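Local coordinates for thiamine pyrophosphokinase (Saccharomyces cerevisiae, PDB 1IG0), which transfers a pyrophosphate group from ATP to thiamine, making thiamine diphosphate and AMP, and is the only yeast enzyme able to do so, at residues Glu103-Tyr106 against Lys107-Lys111; Pro241-Arg244 against Asn245-Gly249; Lys263-Arg266 against Gly267-Trp270. All blocks are in the same frame, centred on the assembly; numbering follows the deposited sequence.

How the contacts relate
Following the chain from its N terminus, contact 1 comes first. It lies within helix 103-111, the crossover between strands 93-96 and 115-118 in the catalytic domain. Contact 2 follows in the vitamin B1 binding domain, where helix 241-247 runs straight into strand 248-254. Contact 3 is where strand 260-266, the next strand, ends and turns toward strand 270-272 and a thiamine site. The three are in series; none nests in or crosses another, and each is local, with no loop closed between its segments. Contacts 2 and 3 have centres about 18 Å apart. Contacts 1 and 3 have centres about 50 Å apart, on opposite sides of the chain's centre.

Contact 1: residues Glu103-Tyr106 against Lys107-Lys111; sequences EKVY and KYYRK
Glu103 and Lys107 pair one turn apart, their side chains side by side and pointing the same way. A salt bridge joins Glu103 OE2 to Lys107 NZ at 3.1 Å. The Glu103 chain is extended, while that of Lys107 bends only at its end (chi4 74°), which brings the amine back to the carboxylate. Tyr106 and Arg110 also run alongside each other. Arg110 CD lies 3.8 Å from Tyr106 CZ, and the Tyr106 hydroxyl sits at the edge of the guanidinium, near its plane. Arg110 NE gives Tyr106 OH a weak hydrogen bond of 3.3 Å, bent to 126° at the hydrogen. The ring and guanidinium planes are nearly perpendicular, 82° apart. On the buried side, Val105 CG1 packs 3.7 Å from Tyr109 CD1. The i to i+4 spacing of these pairs belongs to helix 103-111, the crossover of a beta-alpha-beta unit between strands 93-96 and 115-118. Its backbone bonds set the pairs in register; Arg110 N to Tyr106 O is 2.9 Å. Tyr108 CD2 lies over one face of the Tyr109 ring, offset toward the rim. Farther out, Val105 and Tyr109 pack on helix 71-78 through Tyr76 and Leu75. Tyr106 and Arg110 both rest on Ile116 of strand 115-118. Tyr108 makes a cation-pi contact with Arg86.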
loop_
_atom_site.group_PDB
_atom_site.type_symbol
_atom_site.label_atom_id
_atom_site.label_comp_id
_atom_site.label_asym_id
_atom_site.label_seq_id
_atom_site.Cartn_x
_atom_site.Cartn_y
_atom_site.Cartn_z
ATOM N N GLU B 103 21.261 -12.933 -16.344
ATOM C CA GLU B 103 22.205 -13.999 -16.652
ATOM C C GLU B 103 23.512 -13.721 -15.922
ATOM O O GLU B 103 24.146 -14.629 -15.386
ATOM C CB GLU B 103 22.449 -14.081 -18.162
ATOM C CG GLU B 103 23.366 -15.224 -18.576
ATOM C CD GLU B 103 23.486 -15.371 -20.083
ATOM O OE1 GLU B 103 23.051 -14.453 -20.811
ATOM O OE2 GLU B 103 24.026 -16.400 -20.541
ATOM N N LYS B 104 23.904 -12.452 -15.899
ATOM C CA LYS B 104 25.125 -12.027 -15.226
ATOM C C LYS B 104 25.009 -12.242 -13.717
ATOM O O LYS B 104 25.939 -12.732 -13.073
ATOM C CB LYS B 104 25.387 -10.549 -15.529
ATOM C CG LYS B 104 26.467 -9.898 -14.679
ATOM C CD LYS B 104 26.815 -8.501 -15.191
ATOM C CE LYS B 104 25.578 -7.620 -15.342
ATOM N NZ LYS B 104 24.861 -7.416 -14.052
ATOM N N VAL B 105 23.860 -11.876 -13.158
ATOM C CA VAL B 105 23.623 -12.034 -11.728
ATOM C C VAL B 105 23.570 -13.510 -11.334
ATOM O O VAL B 105 24.119 -13.903 -10.306
ATOM C CB VAL B 105 22.304 -11.348 -11.303
ATOM C CG1 VAL B 105 22.016 -11.624 -9.832
ATOM C CG2 VAL B 105 22.406 -9.850 -11.546
ATOM N N TYR B 106 22.910 -14.323 -12.154
ATOM C CA TYR B 106 22.801 -15.753 -11.880
ATOM C C TYR B 106 24.183 -16.390 -11.794
ATOM O O TYR B 106 24.493 -17.101 -10.837
ATOM C CB TYR B 106 21.990 -16.448 -12.976
ATOM C CG TYR B 106 21.986 -17.958 -12.860
ATOM C CD1 TYR B 106 21.341 -18.596 -11.800
ATOM C CD2 TYR B 106 22.648 -18.749 -13.797
ATOM C CE1 TYR B 106 21.358 -19.986 -11.677
ATOM C CE2 TYR B 106 22.672 -20.139 -13.683
ATOM C CZ TYR B 106 22.025 -20.750 -12.621
ATOM O OH TYR B 106 22.052 -22.121 -12.503
ATOM N N LYS B 107 25.013 -16.131 -12.800
ATOM C CA LYS B 107 26.360 -16.686 -12.833
ATOM C C LYS B 107 27.194 -16.274 -11.626
ATOM O O LYS B 107 27.920 -17.091 -11.061
ATOM C CB LYS B 107 27.092 -16.263 -14.112
ATOM C CG LYS B 107 26.623 -16.951 -15.387
ATOM C CD LYS B 107 27.720 -16.905 -16.447
ATOM C CE LYS B 107 27.348 -17.676 -17.708
ATOM N NZ LYS B 107 26.334 -16.963 -18.534
ATOM N N TYR B 108 27.088 -15.007 -11.235
ATOM C CA TYR B 108 27.846 -14.490 -10.100
ATOM C C TYR B 108 27.533 -15.205 -8.789
ATOM O O TYR B 108 28.441 -15.625 -8.071
ATOM C CB TYR B 108 27.582 -12.994 -9.921
ATOM C CG TYR B 108 28.283 -12.408 -8.715
ATOM C CD1 TYR B 108 29.656 -12.166 -8.730
ATOM C CD2 TYR B 108 27.578 -12.128 -7.544
ATOM C CE1 TYR B 108 30.311 -11.659 -7.610
ATOM C CE2 TYR B 108 28.223 -11.623 -6.417
ATOM C CZ TYR B 108 29.589 -11.390 -6.457
ATOM O OH TYR B 108 30.227 -10.888 -5.346
ATOM N N TYR B 109 26.250 -15.336 -8.473
ATOM C CA TYR B 109 25.847 -15.986 -7.234
ATOM C C TYR B 109 26.016 -17.494 -7.263
ATOM O O TYR B 109 26.277 -18.113 -6.230
ATOM C CB TYR B 109 24.404 -15.611 -6.890
ATOM C CG TYR B 109 24.288 -14.201 -6.358
ATOM C CD1 TYR B 109 23.341 -13.313 -6.865
ATOM C CD2 TYR B 109 25.147 -13.747 -5.358
ATOM C CE1 TYR B 109 23.256 -12.004 -6.392
ATOM C CE2 TYR B 109 25.069 -12.447 -4.876
ATOM C CZ TYR B 109 24.125 -11.579 -5.397
ATOM O OH TYR B 109 24.060 -10.287 -4.933
ATOM N N ARG B 110 25.875 -18.094 -8.440
ATOM C CA ARG B 110 26.048 -19.533 -8.535
ATOM C C ARG B 110 27.516 -19.850 -8.298
ATOM O O ARG B 110 27.851 -20.780 -7.563
ATOM C CB ARG B 110 25.640 -20.058 -9.911
ATOM C CG ARG B 110 25.404 -21.556 -9.887
ATOM C CD ARG B 110 25.269 -22.176 -11.263
ATOM N NE ARG B 110 24.704 -23.522 -11.170
ATOM C CZ ARG B 110 25.144 -24.465 -10.339
ATOM N NH1 ARG B 110 26.161 -24.218 -9.523
ATOM N NH2 ARG B 110 24.558 -25.654 -10.312
ATOM N N LYS B 111 28.388 -19.065 -8.924
ATOM C CA LYS B 111 29.825 -19.257 -8.786
ATOM C C LYS B 111 30.224 -19.117 -7.320
ATOM O O LYS B 111 31.100 -19.833 -6.836
ATOM C CB LYS B 111 30.586 -18.222 -9.620
ATOM C CG LYS B 111 31.808 -18.783 -10.337
ATOM C CD LYS B 111 32.899 -17.732 -10.511
ATOM C CE LYS B 111 32.420 -16.507 -11.280
ATOM N NZ LYS B 111 32.093 -16.810 -12.700
#

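Contact 2: residues Pro241-Arg244 against Asn245-Gly249; sequences PQFR and NTCIG
Pro241 O takes the backbone N-H of Asn245 at 2.8 Å. Asn245 OD1 is bonded to Arg11, while a water accepts from ND2 and bonds weakly to Gln242 OE1. Three hydrogen bonds join Gln242 and Thr246. Gln242 NE2 donates to Thr246 OG1 at 2.8 Å, with the hydroxyl in the amide plane. That hydroxyl donates in turn to Gln242 O, which Thr246 N reaches from the opposite face of the carbonyl. Phe243 brings CD1 to 3.9 Å from Cys247 SG, an oblique sulfur-aromatic contact, and its CE2 approaches Ile248 CD1. Arg244 folds back at chi2 (101°) and chi3 (-58°), carrying its guanidinium to where the helix ends and strand 248-254 begins. Ile248 O lies at the guanidinium edge, in plane, 2.6 Å from Arg244 NH2 in a weak, bent bond, and Ile248 CG2 lies over one face. A water accepts from the same NH2 and bonds weakly to Gly249 O. With an alanine in place of Arg244, Ile248 O would probably lose this weak donor, and Ile248 CG2 the group it packs against. Arg244 NE is buried with no partner in the model, so the polar contacts described fall on NH2.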
loop_
_atom_site.group_PDB
_atom_site.type_symbol
_atom_site.label_atom_id
_atom_site.label_comp_id
_atom_site.label_asym_id
_atom_site.label_seq_id
_atom_site.Cartn_x
_atom_site.Cartn_y
_atom_site.Cartn_z
ATOM N N PRO B 241 12.138 5.856 25.589
ATOM C CA PRO B 241 11.828 7.248 25.253
ATOM C C PRO B 241 12.787 7.897 24.255
ATOM O O PRO B 241 12.351 8.500 23.276
ATOM C CB PRO B 241 11.837 7.934 26.615
ATOM C CG PRO B 241 11.285 6.864 27.507
ATOM C CD PRO B 241 12.051 5.640 27.045
ATOM N N GLN B 242 14.089 7.771 24.497
ATOM C CA GLN B 242 15.072 8.367 23.599
ATOM C C GLN B 242 14.948 7.784 22.197
ATOM O O GLN B 242 15.050 8.503 21.205
ATOM C CB GLN B 242 16.491 8.146 24.130
ATOM C CG GLN B 242 17.555 8.899 23.348
ATOM C CD GLN B 242 17.339 10.404 23.368
ATOM O OE1 GLN B 242 17.420 11.041 24.419
ATOM N NE2 GLN B 242 17.055 10.977 22.203
ATOM N N PHE B 243 14.730 6.476 22.116
ATOM C CA PHE B 243 14.579 5.807 20.829
ATOM C C PHE B 243 13.332 6.319 20.118
ATOM O O PHE B 243 13.371 6.661 18.935
ATOM C CB PHE B 243 14.461 4.292 21.034
ATOM C CG PHE B 243 14.048 3.534 19.795
ATOM C CD1 PHE B 243 14.890 3.464 18.690
ATOM C CD2 PHE B 243 12.815 2.889 19.736
ATOM C CE1 PHE B 243 14.514 2.760 17.544
ATOM C CE2 PHE B 243 12.428 2.182 18.592
ATOM C CZ PHE B 243 13.282 2.119 17.496
ATOM N N ARG B 244 12.225 6.376 20.851
ATOM C CA ARG B 244 10.962 6.830 20.287
ATOM C C ARG B 244 11.046 8.280 19.806
ATOM O O ARG B 244 10.548 8.610 18.731
ATOM C CB ARG B 244 9.841 6.662 21.324
ATOM C CG ARG B 244 9.516 7.899 22.149
ATOM C CD ARG B 244 8.269 8.591 21.616
ATOM N NE ARG B 244 8.414 8.973 20.215
ATOM C CZ ARG B 244 7.428 9.434 19.455
ATOM N NH1 ARG B 244 6.207 9.575 19.954
ATOM N NH2 ARG B 244 7.661 9.751 18.190
ATOM N N ASN B 245 11.686 9.140 20.593
ATOM C CA ASN B 245 11.816 10.548 20.227
ATOM C C ASN B 245 12.747 10.784 19.043
ATOM O O ASN B 245 12.524 11.691 18.241
ATOM C CB ASN B 245 12.319 11.368 21.421
ATOM C CG ASN B 245 11.293 11.476 22.528
ATOM O OD1 ASN B 245 10.134 11.806 22.281
ATOM N ND2 ASN B 245 11.716 11.211 23.759
ATOM N N THR B 246 13.783 9.963 18.932
ATOM C CA THR B 246 14.759 10.113 17.861
ATOM C C THR B 246 14.415 9.415 16.549
ATOM O O THR B 246 14.672 9.961 15.477
ATOM C CB THR B 246 16.152 9.608 18.311
ATOM O OG1 THR B 246 16.527 10.264 19.527
ATOM C CG2 THR B 246 17.204 9.901 17.244
ATOM N N CYS B 247 13.822 8.227 16.628
ATOM C CA CYS B 247 13.522 7.463 15.419
ATOM C C CYS B 247 12.061 7.208 15.064
ATOM O O CYS B 247 11.784 6.670 13.994
ATOM C CB CYS B 247 14.233 6.110 15.495
ATOM S SG CYS B 247 15.923 6.184 16.126
ATOM N N ILE B 248 11.126 7.585 15.928
ATOM C CA ILE B 248 9.721 7.316 15.637
ATOM C C ILE B 248 8.868 8.541 15.336
ATOM O O ILE B 248 8.984 9.575 15.994
ATOM C CB ILE B 248 9.064 6.529 16.797
ATOM C CG1 ILE B 248 9.878 5.266 17.089
ATOM C CG2 ILE B 248 7.628 6.154 16.439
ATOM C CD1 ILE B 248 10.052 4.343 15.889
ATOM N N GLY B 249 8.009 8.404 14.330
ATOM C CA GLY B 249 7.120 9.482 13.946
ATOM C C GLY B 249 5.689 9.129 14.308
ATOM O O GLY B 249 5.394 8.798 15.457
HETATM O O HOH W 1 14.661 11.758 24.239
HETATM O O HOH W 2 5.827 11.552 16.899
#

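Contact 3: residues Lys263-Arg266 against Gly267-Trp270; sequences KETR and GLKW. With VIB (3-(4-amino-2-methyl-pyrimidin-5-ylmethyl)-5-(2-hydroxy-ethyl)-4-methyl-thiazol-3-ium), chain C.
Gly267 follows Arg266 at the end of strand 260-266 and turns the chain with a positive phi (108°), where a CB would clash with Arg266 O. Beyond this turn Leu268 reaches back to Thr265. Its CD1 branch lies 3.8 Å from Thr265 CB and 4.0 Å from Thr265 CG2, and the two side chains cross at about a right angle. With chi1 at 67°, Thr265 OG1 stands between its backbone N and carbonyl carbon and bonds to Asp271 and to the backbone N of Val272. Asp271 also accepts the backbone N-H groups of Gly267 and Leu268, tying the turn to the residue just after it. Arg266 points away from the turn, and its NE meets Glu264 OE2 at 2.8 Å in a salt bridge, from above the carboxylate plane. The strongest partner of Arg266 is Asp17. The turn links the mixed sheet that holds strand 260-266 to strand 270-272, which pairs with strand 4-7. At the start of the segment, Lys263 and Glu264 both face Asp299 in a classic beta bulge. Trp270 carries the ligand contact. One face of its ring lies against the pyrimidine and the C7A bridge of the thiamine, with Trp270 CG 3.5 Å from C4A and Trp270 NE1 3.5 Å from the amino N4A. Farther along, Trp270 CH2 comes to 3.6 Å from the thiazolium methyl CM4. Lys269 CG lies over the opposite face, offset toward the rim, and Trp270 NE1 is bonded to Glu7. Tyr123 of the second subunit meets the Trp270 ring edge-to-face, which places this thiamine site at the dimer interface.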
loop_
_atom_site.group_PDB
_atom_site.type_symbol
_atom_site.label_atom_id
_atom_site.label_comp_id
_atom_site.label_asym_id
_atom_site.label_seq_id
_atom_site.Cartn_x
_atom_site.Cartn_y
_atom_site.Cartn_z
ATOM N N LYS B 263 -11.463 -1.923 20.842
ATOM C CA LYS B 263 -12.025 -1.909 22.184
ATOM C C LYS B 263 -11.474 -0.771 23.031
ATOM O O LYS B 263 -12.222 -0.085 23.733
ATOM C CB LYS B 263 -11.760 -3.246 22.878
ATOM C CG LYS B 263 -12.288 -3.301 24.299
ATOM C CD LYS B 263 -12.283 -4.714 24.852
ATOM C CE LYS B 263 -12.862 -4.736 26.256
ATOM N NZ LYS B 263 -14.170 -4.022 26.299
ATOM N N GLU B 264 -10.163 -0.569 22.961
ATOM C CA GLU B 264 -9.528 0.486 23.732
ATOM C C GLU B 264 -8.050 0.657 23.423
ATOM O O GLU B 264 -7.348 -0.303 23.107
ATOM C CB GLU B 264 -9.695 0.209 25.232
ATOM C CG GLU B 264 -8.712 0.961 26.122
ATOM C CD GLU B 264 -8.858 0.609 27.589
ATOM O OE1 GLU B 264 -8.985 -0.594 27.902
ATOM O OE2 GLU B 264 -8.833 1.533 28.429
ATOM N N THR B 265 -7.593 1.901 23.503
ATOM C CA THR B 265 -6.192 2.230 23.297
ATOM C C THR B 265 -5.819 3.195 24.409
ATOM O O THR B 265 -6.653 3.974 24.871
ATOM C CB THR B 265 -5.932 2.923 21.945
ATOM O OG1 THR B 265 -6.551 4.216 21.934
ATOM C CG2 THR B 265 -6.473 2.079 20.807
ATOM N N ARG B 266 -4.572 3.114 24.852
ATOM C CA ARG B 266 -4.057 3.988 25.894
ATOM C C ARG B 266 -2.645 4.359 25.467
ATOM O O ARG B 266 -1.817 3.482 25.233
ATOM C CB ARG B 266 -4.012 3.262 27.246
ATOM C CG ARG B 266 -5.367 2.879 27.819
ATOM C CD ARG B 266 -5.206 2.247 29.200
ATOM N NE ARG B 266 -6.490 1.946 29.828
ATOM C CZ ARG B 266 -6.626 1.429 31.048
ATOM N NH1 ARG B 266 -5.557 1.152 31.782
ATOM N NH2 ARG B 266 -7.837 1.185 31.533
ATOM N N GLY B 267 -2.373 5.652 25.340
ATOM C CA GLY B 267 -1.040 6.064 24.945
ATOM C C GLY B 267 -0.914 6.607 23.536
ATOM O O GLY B 267 0.196 6.781 23.040
ATOM N N LEU B 268 -2.043 6.859 22.881
ATOM C CA LEU B 268 -2.037 7.418 21.533
ATOM C C LEU B 268 -2.561 8.849 21.636
ATOM O O LEU B 268 -3.445 9.127 22.448
ATOM C CB LEU B 268 -2.942 6.602 20.603
ATOM C CG LEU B 268 -2.530 5.171 20.238
ATOM C CD1 LEU B 268 -3.640 4.516 19.424
ATOM C CD2 LEU B 268 -1.228 5.190 19.448
ATOM N N LYS B 269 -2.012 9.751 20.826
ATOM C CA LYS B 269 -2.441 11.148 20.840
ATOM C C LYS B 269 -3.962 11.195 20.832
ATOM O O LYS B 269 -4.575 12.033 21.492
ATOM C CB LYS B 269 -1.885 11.886 19.621
ATOM C CG LYS B 269 -2.312 13.344 19.525
ATOM C CD LYS B 269 -1.831 14.178 20.703
ATOM C CE LYS B 269 -2.255 15.632 20.536
ATOM N NZ LYS B 269 -1.842 16.476 21.690
ATOM N N TRP B 270 -4.559 10.280 20.077
ATOM C CA TRP B 270 -6.005 10.163 19.989
ATOM C C TRP B 270 -6.376 8.746 20.416
ATOM O O TRP B 270 -6.275 7.804 19.627
ATOM C CB TRP B 270 -6.474 10.430 18.557
ATOM C CG TRP B 270 -6.393 11.877 18.172
ATOM C CD1 TRP B 270 -7.326 12.846 18.412
ATOM C CD2 TRP B 270 -5.306 12.524 17.500
ATOM N NE1 TRP B 270 -6.886 14.059 17.933
ATOM C CE2 TRP B 270 -5.646 13.891 17.373
ATOM C CE3 TRP B 270 -4.071 12.084 17.002
ATOM C CZ2 TRP B 270 -4.799 14.820 16.755
ATOM C CZ3 TRP B 270 -3.226 13.012 16.388
ATOM C CH2 TRP B 270 -3.596 14.364 16.276
HETATM C CM2 VIB C . -9.057 8.182 16.129
HETATM N N4A VIB C . -8.053 12.865 14.858
HETATM C CM4 VIB C . -3.644 14.211 12.678
HETATM O O1 VIB C . -4.351 13.388 8.078
HETATM C C7 VIB C . -3.568 14.370 8.766
HETATM C C6 VIB C . -4.444 15.078 9.833
HETATM C C2 VIB C . -6.568 12.364 11.664
HETATM S S1 VIB C . -6.637 13.168 10.064
HETATM C C5 VIB C . -5.177 14.035 10.672
HETATM C C4 VIB C . -4.836 13.636 11.927
HETATM N N3 VIB C . -5.624 12.739 12.409
HETATM C C7A VIB C . -5.462 12.142 13.765
HETATM C C4A VIB C . -7.652 11.515 14.902
HETATM N N3A VIB C . -8.516 10.554 15.473
HETATM C C2A VIB C . -8.136 9.204 15.524
HETATM N N1A VIB C . -6.886 8.815 15.009
HETATM C C6A VIB C . -6.021 9.770 14.439
HETATM C C5A VIB C . -6.396 11.124 14.384
#